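Local coordinates for hypothetical protein (PDB 2H6L) that is of unknown function but binds zinc through a histidine cluster and belongs to the plant and prokaryote conserved (PPC) domain family, at residues A[78-89]-A[127-138]. Numbering follows the deposited sequence.
Sequences NVSMKDSKPFCH and RAFDEQTGLFLW. With ZN (zinc ion), chain D.
Arg127 reaches over the hairpin 78-82/85-89 with its chain extended from CG to NE. At its root, Arg127 N donates to Met81 O (2.8 Å), joining the two hairpins through backbone. Further out, Arg127 NH2 makes a weak bond to Asn78 OD1 (3.2 Å, 128°), the amide and guanidinium planes nearly coplanar, and donates to a water that also binds Ser80 OG. Arg127 NH2 also comes within 3.3 Å of His89 ND1 at the ring edge, but two donors meet there without a hydrogen bond. Arg127 NH1 is held by Phe136 O (3.1 Å) and by a salt bridge to Glu114 of the second subunit. Trp138 lays NE1 over one guanidinium face while donating in its ring plane to Ser80 OG (3.0 Å, 163°); a small hydroxyl side chain serves both indole and water. Lys82 brings its ammonium over a Phe136 face, an off-centre cation-pi contact. Cut back to alanine, Arg127 would probably leave Glu114 without its cationic mate and Phe136 O without this donor. Glu114 also accepts from Asn78 ND2 and His89 ND1; His89 NE2 binds zinc (2.2 Å) alongside His91 and His104. This carboxylate, held by Arg127, is thus the second-shell group that probably orients His89, tying metal site to subunit interface.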
ATOM      1  N   ASN A  78      -6.657   6.505   4.887  1.00 17.97           N
ATOM      2  CA  ASN A  78      -7.691   7.281   4.245  1.00 16.76           C
ATOM      3  C   ASN A  78      -8.018   8.556   5.010  1.00 14.92           C
ATOM      4  O   ASN A  78      -7.624   8.737   6.166  1.00 14.45           O
ATOM      5  CB  ASN A  78      -8.951   6.427   4.117  1.00 17.05           C
ATOM      6  CG  ASN A  78      -9.445   5.933   5.455  1.00 19.34           C
ATOM      7  OD1 ASN A  78      -9.811   6.729   6.325  1.00 21.06           O
ATOM      8  ND2 ASN A  78      -9.450   4.616   5.638  1.00 17.13           N
ATOM      9  N   VAL A  79      -8.744   9.434   4.334  1.00 15.05           N
ATOM     10  CA  VAL A  79      -9.184  10.702   4.898  1.00 17.01           C
ATOM     11  C   VAL A  79     -10.701  10.671   4.927  1.00 18.30           C
ATOM     12  O   VAL A  79     -11.338  10.197   3.984  1.00 18.95           O
ATOM     13  CB  VAL A  79      -8.760  11.894   4.023  1.00 16.88           C
ATOM     14  CG1 VAL A  79      -9.390  13.172   4.555  1.00 18.25           C
ATOM     15  CG2 VAL A  79      -7.247  12.006   3.987  1.00 13.23           C
ATOM     16  N   SER A  80     -11.275  11.166   6.016  1.00 20.43           N
ATOM     17  CA  SER A  80     -12.722  11.220   6.166  1.00 23.24           C
ATOM     18  C   SER A  80     -13.046  12.337   7.149  1.00 25.05           C
ATOM     19  O   SER A  80     -12.137  13.019   7.628  1.00 24.52           O
ATOM     20  CB  SER A  80     -13.267   9.875   6.660  1.00 20.85           C
ATOM     21  OG  SER A  80     -12.520   9.383   7.752  1.00 24.16           O
HETATM   22  N   MSE A  81     -14.327  12.531   7.443  1.00 27.46           N
HETATM   23  CA  MSE A  81     -14.728  13.594   8.356  1.00 29.65           C
HETATM   24  C   MSE A  81     -14.986  13.148   9.788  1.00 30.43           C
HETATM   25  O   MSE A  81     -15.756  12.224  10.040  1.00 27.89           O
HETATM   26  CB  MSE A  81     -15.968  14.314   7.814  1.00 33.33           C
HETATM   27  CG  MSE A  81     -15.713  15.151   6.562  1.00 40.01           C
HETATM   28 SE   MSE A  81     -14.589  16.722   6.867  1.00 51.23          SE
HETATM   29  CE  MSE A  81     -15.979  17.954   7.417  1.00 44.62           C
ATOM     30  N   LYS A  82     -14.320  13.824  10.717  1.00 31.90           N
ATOM     31  CA  LYS A  82     -14.467  13.570  12.146  1.00 35.47           C
ATOM     32  C   LYS A  82     -14.441  14.938  12.824  1.00 36.98           C
ATOM     33  O   LYS A  82     -13.517  15.727  12.616  1.00 35.82           O
ATOM     34  CB  LYS A  82     -13.320  12.703  12.673  1.00 34.94           C
ATOM     35  CG  LYS A  82     -13.457  12.349  14.151  1.00 38.45           C
ATOM     36  CD  LYS A  82     -12.363  11.393  14.623  1.00 40.83           C
ATOM     37  CE  LYS A  82     -12.534  11.023  16.095  1.00 41.45           C
ATOM     38  NZ  LYS A  82     -11.469  10.098  16.579  1.00 40.86           N
ATOM     39  N   ASP A  83     -15.459  15.225  13.626  1.00 39.20           N
ATOM     40  CA  ASP A  83     -15.530  16.515  14.304  1.00 41.24           C
ATOM     41  C   ASP A  83     -15.484  17.639  13.263  1.00 42.38           C
ATOM     42  O   ASP A  83     -14.788  18.642  13.437  1.00 42.41           O
ATOM     43  CB  ASP A  83     -14.369  16.668  15.296  1.00 42.91           C
ATOM     44  CG  ASP A  83     -14.361  15.582  16.365  1.00 45.18           C
ATOM     45  OD1 ASP A  83     -15.427  15.326  16.967  1.00 46.72           O
ATOM     46  OD2 ASP A  83     -13.289  14.988  16.609  1.00 45.59           O
ATOM     47  N   SER A  84     -16.221  17.440  12.173  1.00 43.11           N
ATOM     48  CA  SER A  84     -16.337  18.404  11.074  1.00 43.01           C
ATOM     49  C   SER A  84     -15.041  18.900  10.433  1.00 41.86           C
ATOM     50  O   SER A  84     -14.959  20.053  10.011  1.00 41.66           O
ATOM     51  CB  SER A  84     -17.148  19.616  11.530  1.00 44.19           C
ATOM     52  OG  SER A  84     -16.399  20.394  12.442  1.00 45.77           O
ATOM     53  N   LYS A  85     -14.034  18.038  10.356  1.00 39.45           N
ATOM     54  CA  LYS A  85     -12.773  18.412   9.732  1.00 37.24           C
ATOM     55  C   LYS A  85     -12.066  17.173   9.205  1.00 34.51           C
ATOM     56  O   LYS A  85     -12.218  16.078   9.752  1.00 32.54           O
ATOM     57  CB  LYS A  85     -11.869  19.142  10.730  1.00 39.36           C
ATOM     58  CG  LYS A  85     -11.397  18.288  11.890  1.00 42.80           C
ATOM     59  CD  LYS A  85     -10.461  19.063  12.811  1.00 46.76           C
ATOM     60  CE  LYS A  85      -9.175  19.464  12.103  1.00 48.39           C
ATOM     61  NZ  LYS A  85      -8.235  20.180  13.012  1.00 50.51           N
ATOM     62  N   PRO A  86     -11.281  17.325   8.131  1.00 31.87           N
ATOM     63  CA  PRO A  86     -10.578  16.160   7.583  1.00 30.24           C
ATOM     64  C   PRO A  86      -9.755  15.415   8.637  1.00 28.68           C
ATOM     65  O   PRO A  86      -8.907  15.998   9.318  1.00 27.81           O
ATOM     66  CB  PRO A  86      -9.729  16.763   6.461  1.00 29.99           C
ATOM     67  CG  PRO A  86      -9.576  18.209   6.865  1.00 31.65           C
ATOM     68  CD  PRO A  86     -10.930  18.553   7.403  1.00 30.90           C
ATOM     69  N   PHE A  87     -10.023  14.121   8.765  1.00 25.68           N
ATOM     70  CA  PHE A  87      -9.336  13.287   9.742  1.00 23.99           C
ATOM     71  C   PHE A  87      -8.611  12.113   9.078  1.00 22.71           C
ATOM     72  O   PHE A  87      -9.202  11.379   8.287  1.00 20.28           O
ATOM     73  CB  PHE A  87     -10.349  12.760  10.752  1.00 23.39           C
ATOM     74  CG  PHE A  87      -9.760  11.826  11.760  1.00 25.57           C
ATOM     75  CD1 PHE A  87      -8.971  12.309  12.797  1.00 25.42           C
ATOM     76  CD2 PHE A  87      -9.985  10.457  11.668  1.00 23.50           C
ATOM     77  CE1 PHE A  87      -8.414  11.444  13.730  1.00 25.83           C
ATOM     78  CE2 PHE A  87      -9.433   9.581  12.594  1.00 25.13           C
ATOM     79  CZ  PHE A  87      -8.645  10.075  13.630  1.00 25.30           C
ATOM     80  N   CYS A  88      -7.332  11.941   9.406  1.00 23.00           N
ATOM     81  CA  CYS A  88      -6.530  10.862   8.833  1.00 20.77           C
ATOM     82  C   CYS A  88      -6.512   9.602   9.695  1.00 19.71           C
ATOM     83  O   CYS A  88      -6.349   9.672  10.909  1.00 19.29           O
ATOM     84  CB  CYS A  88      -5.076  11.315   8.624  1.00 20.48           C
ATOM     85  SG  CYS A  88      -4.804  12.622   7.400  1.00 25.69           S
ATOM     86  N   HIS A  89      -6.690   8.453   9.045  1.00 17.97           N
ATOM     87  CA  HIS A  89      -6.631   7.156   9.702  1.00 15.17           C
ATOM     88  C   HIS A  89      -5.519   6.446   8.947  1.00 14.66           C
ATOM     89  O   HIS A  89      -5.702   6.042   7.802  1.00 16.15           O
ATOM     90  CB  HIS A  89      -7.924   6.368   9.525  1.00 15.24           C
ATOM     91  CG  HIS A  89      -7.907   5.042  10.221  1.00 17.90           C
ATOM     92  ND1 HIS A  89      -8.923   4.119  10.098  1.00 17.91           N
ATOM     93  CD2 HIS A  89      -6.995   4.491  11.056  1.00 16.76           C
ATOM     94  CE1 HIS A  89      -8.637   3.056  10.826  1.00 17.48           C
ATOM     95  NE2 HIS A  89      -7.472   3.255  11.420  1.00 18.22           N
ATOM     96  N   ARG A 127     -17.095   9.924  10.832  1.00 24.68           N
ATOM     97  CA  ARG A 127     -16.809   8.969  11.888  1.00 26.32           C
ATOM     98  C   ARG A 127     -17.650   9.231  13.133  1.00 27.91           C
ATOM     99  O   ARG A 127     -17.645  10.333  13.684  1.00 29.63           O
ATOM    100  CB  ARG A 127     -15.317   9.003  12.238  1.00 25.31           C
ATOM    101  CG  ARG A 127     -14.422   8.393  11.161  1.00 22.92           C
ATOM    102  CD  ARG A 127     -12.945   8.426  11.533  1.00 22.57           C
ATOM    103  NE  ARG A 127     -12.115   7.907  10.447  1.00 20.65           N
ATOM    104  CZ  ARG A 127     -12.040   6.624  10.111  1.00 20.17           C
ATOM    105  NH1 ARG A 127     -12.739   5.717  10.782  1.00 15.53           N
ATOM    106  NH2 ARG A 127     -11.276   6.246   9.093  1.00 15.64           N
ATOM    107  N   ALA A 128     -18.389   8.212  13.558  1.00 28.46           N
ATOM    108  CA  ALA A 128     -19.231   8.308  14.748  1.00 28.12           C
ATOM    109  C   ALA A 128     -18.936   7.097  15.625  1.00 28.38           C
ATOM    110  O   ALA A 128     -18.567   6.031  15.122  1.00 26.88           O
ATOM    111  CB  ALA A 128     -20.710   8.335  14.357  1.00 27.15           C
ATOM    112  N   PHE A 129     -19.088   7.260  16.935  1.00 28.74           N
ATOM    113  CA  PHE A 129     -18.823   6.164  17.851  1.00 28.70           C
ATOM    114  C   PHE A 129     -19.642   4.925  17.492  1.00 28.74           C
ATOM    115  O   PHE A 129     -20.844   5.006  17.230  1.00 27.69           O
ATOM    116  CB  PHE A 129     -19.148   6.566  19.286  1.00 28.48           C
ATOM    117  CG  PHE A 129     -18.775   5.519  20.303  1.00 28.64           C
ATOM    118  CD1 PHE A 129     -17.451   5.342  20.684  1.00 29.82           C
ATOM    119  CD2 PHE A 129     -19.744   4.701  20.867  1.00 30.24           C
ATOM    120  CE1 PHE A 129     -17.099   4.368  21.619  1.00 29.80           C
ATOM    121  CE2 PHE A 129     -19.401   3.725  21.802  1.00 29.76           C
ATOM    122  CZ  PHE A 129     -18.077   3.560  22.176  1.00 28.70           C
ATOM    123  N   ASP A 130     -18.976   3.778  17.481  1.00 28.72           N
ATOM    124  CA  ASP A 130     -19.630   2.517  17.189  1.00 28.71           C
ATOM    125  C   ASP A 130     -19.532   1.657  18.447  1.00 28.23           C
ATOM    126  O   ASP A 130     -18.440   1.374  18.931  1.00 27.54           O
ATOM    127  CB  ASP A 130     -18.940   1.818  16.026  1.00 28.71           C
ATOM    128  CG  ASP A 130     -19.503   0.445  15.771  1.00 27.11           C
ATOM    129  OD1 ASP A 130     -20.657   0.350  15.300  1.00 28.07           O
ATOM    130  OD2 ASP A 130     -18.793  -0.539  16.058  1.00 27.29           O
ATOM    131  N   GLU A 131     -20.683   1.255  18.973  1.00 29.60           N
ATOM    132  CA  GLU A 131     -20.751   0.446  20.191  1.00 30.24           C
ATOM    133  C   GLU A 131     -20.051  -0.911  20.067  1.00 28.27           C
ATOM    134  O   GLU A 131     -19.328  -1.340  20.973  1.00 28.81           O
ATOM    135  CB  GLU A 131     -22.222   0.239  20.575  1.00 33.77           C
ATOM    136  CG  GLU A 131     -22.468  -0.556  21.856  1.00 39.96           C
ATOM    137  CD  GLU A 131     -22.168   0.235  23.120  1.00 44.10           C
ATOM    138  OE1 GLU A 131     -22.665   1.377  23.244  1.00 47.52           O
ATOM    139  OE2 GLU A 131     -21.446  -0.290  23.996  1.00 46.93           O
ATOM    140  N   GLN A 132     -20.265  -1.578  18.941  1.00 26.85           N
ATOM    141  CA  GLN A 132     -19.687  -2.897  18.697  1.00 23.33           C
ATOM    142  C   GLN A 132     -18.174  -2.958  18.860  1.00 22.06           C
ATOM    143  O   GLN A 132     -17.656  -3.853  19.528  1.00 23.08           O
ATOM    144  CB  GLN A 132     -20.064  -3.368  17.291  1.00 24.25           C
ATOM    145  CG  GLN A 132     -19.968  -4.872  17.086  1.00 24.18           C
ATOM    146  CD  GLN A 132     -20.608  -5.318  15.785  1.00 27.29           C
ATOM    147  OE1 GLN A 132     -21.121  -6.433  15.690  1.00 30.02           O
ATOM    148  NE2 GLN A 132     -20.575  -4.451  14.771  1.00 25.23           N
ATOM    149  N   THR A 133     -17.464  -2.011  18.257  1.00 20.67           N
ATOM    150  CA  THR A 133     -16.004  -2.006  18.327  1.00 19.88           C
ATOM    151  C   THR A 133     -15.393  -1.024  19.326  1.00 20.05           C
ATOM    152  O   THR A 133     -14.254  -1.213  19.761  1.00 17.41           O
ATOM    153  CB  THR A 133     -15.394  -1.709  16.944  1.00 19.32           C
ATOM    154  OG1 THR A 133     -15.822  -0.414  16.504  1.00 20.07           O
ATOM    155  CG2 THR A 133     -15.833  -2.771  15.919  1.00 17.71           C
ATOM    156  N   GLY A 134     -16.146   0.016  19.686  1.00 21.99           N
ATOM    157  CA  GLY A 134     -15.650   1.022  20.616  1.00 22.71           C
ATOM    158  C   GLY A 134     -14.785   1.998  19.843  1.00 24.40           C
ATOM    159  O   GLY A 134     -14.082   2.835  20.404  1.00 24.10           O
ATOM    160  N   LEU A 135     -14.860   1.870  18.525  1.00 26.19           N
ATOM    161  CA  LEU A 135     -14.099   2.681  17.588  1.00 26.74           C
ATOM    162  C   LEU A 135     -15.016   3.745  16.990  1.00 26.75           C
ATOM    163  O   LEU A 135     -16.230   3.712  17.189  1.00 26.65           O
ATOM    164  CB  LEU A 135     -13.588   1.763  16.477  1.00 28.16           C
ATOM    165  CG  LEU A 135     -12.135   1.741  16.014  1.00 31.95           C
ATOM    166  CD1 LEU A 135     -11.176   1.811  17.194  1.00 30.40           C
ATOM    167  CD2 LEU A 135     -11.921   0.451  15.224  1.00 31.88           C
ATOM    168  N   PHE A 136     -14.435   4.694  16.267  1.00 26.54           N
ATOM    169  CA  PHE A 136     -15.227   5.722  15.605  1.00 27.59           C
ATOM    170  C   PHE A 136     -15.263   5.349  14.129  1.00 27.30           C
ATOM    171  O   PHE A 136     -14.353   5.696  13.372  1.00 26.99           O
ATOM    172  CB  PHE A 136     -14.598   7.104  15.786  1.00 28.51           C
ATOM    173  CG  PHE A 136     -14.856   7.712  17.133  1.00 32.13           C
ATOM    174  CD1 PHE A 136     -14.042   7.414  18.217  1.00 33.80           C
ATOM    175  CD2 PHE A 136     -15.932   8.571  17.322  1.00 33.42           C
ATOM    176  CE1 PHE A 136     -14.293   7.962  19.474  1.00 35.69           C
ATOM    177  CE2 PHE A 136     -16.196   9.125  18.572  1.00 34.82           C
ATOM    178  CZ  PHE A 136     -15.374   8.820  19.652  1.00 36.62           C
ATOM    179  N   LEU A 137     -16.315   4.639  13.729  1.00 26.30           N
ATOM    180  CA  LEU A 137     -16.467   4.175  12.352  1.00 26.67           C
ATOM    181  C   LEU A 137     -17.404   5.022  11.501  1.00 26.64           C
ATOM    182  O   LEU A 137     -18.187   5.816  12.020  1.00 27.70           O
ATOM    183  CB  LEU A 137     -16.934   2.717  12.357  1.00 23.27           C
ATOM    184  CG  LEU A 137     -16.068   1.820  13.253  1.00 22.84           C
ATOM    185  CD1 LEU A 137     -16.493   0.356  13.118  1.00 22.65           C
ATOM    186  CD2 LEU A 137     -14.611   1.987  12.873  1.00 20.42           C
ATOM    187  N   TRP A 138     -17.321   4.842  10.186  1.00 28.25           N
ATOM    188  CA  TRP A 138     -18.141   5.602   9.246  1.00 29.51           C
ATOM    189  C   TRP A 138     -19.636   5.324   9.358  1.00 33.90           C
ATOM    190  O   TRP A 138     -20.069   4.174   9.424  1.00 33.62           O
ATOM    191  CB  TRP A 138     -17.675   5.343   7.811  1.00 25.77           C
ATOM    192  CG  TRP A 138     -16.268   5.785   7.557  1.00 23.19           C
ATOM    193  CD1 TRP A 138     -15.643   6.872   8.094  1.00 22.51           C
ATOM    194  CD2 TRP A 138     -15.326   5.190   6.650  1.00 22.40           C
ATOM    195  NE1 TRP A 138     -14.375   6.993   7.582  1.00 23.08           N
ATOM    196  CE2 TRP A 138     -14.151   5.973   6.693  1.00 21.56           C
ATOM    197  CE3 TRP A 138     -15.362   4.068   5.808  1.00 20.18           C
ATOM    198  CZ2 TRP A 138     -13.018   5.683   5.922  1.00 20.64           C
ATOM    199  CZ3 TRP A 138     -14.232   3.773   5.038  1.00 21.20           C
ATOM    200  CH2 TRP A 138     -13.075   4.582   5.104  1.00 19.44           C
TER
HETATM  201 ZN    ZN D 401      -6.385   2.131  12.971  1.00 26.53          ZN
HETATM  202  O   HOH W   1      -9.988   8.939   8.013  1.00 14.10           O
HETATM  203  O   HOH W   2     -17.456  13.492  14.146  1.00 28.36           O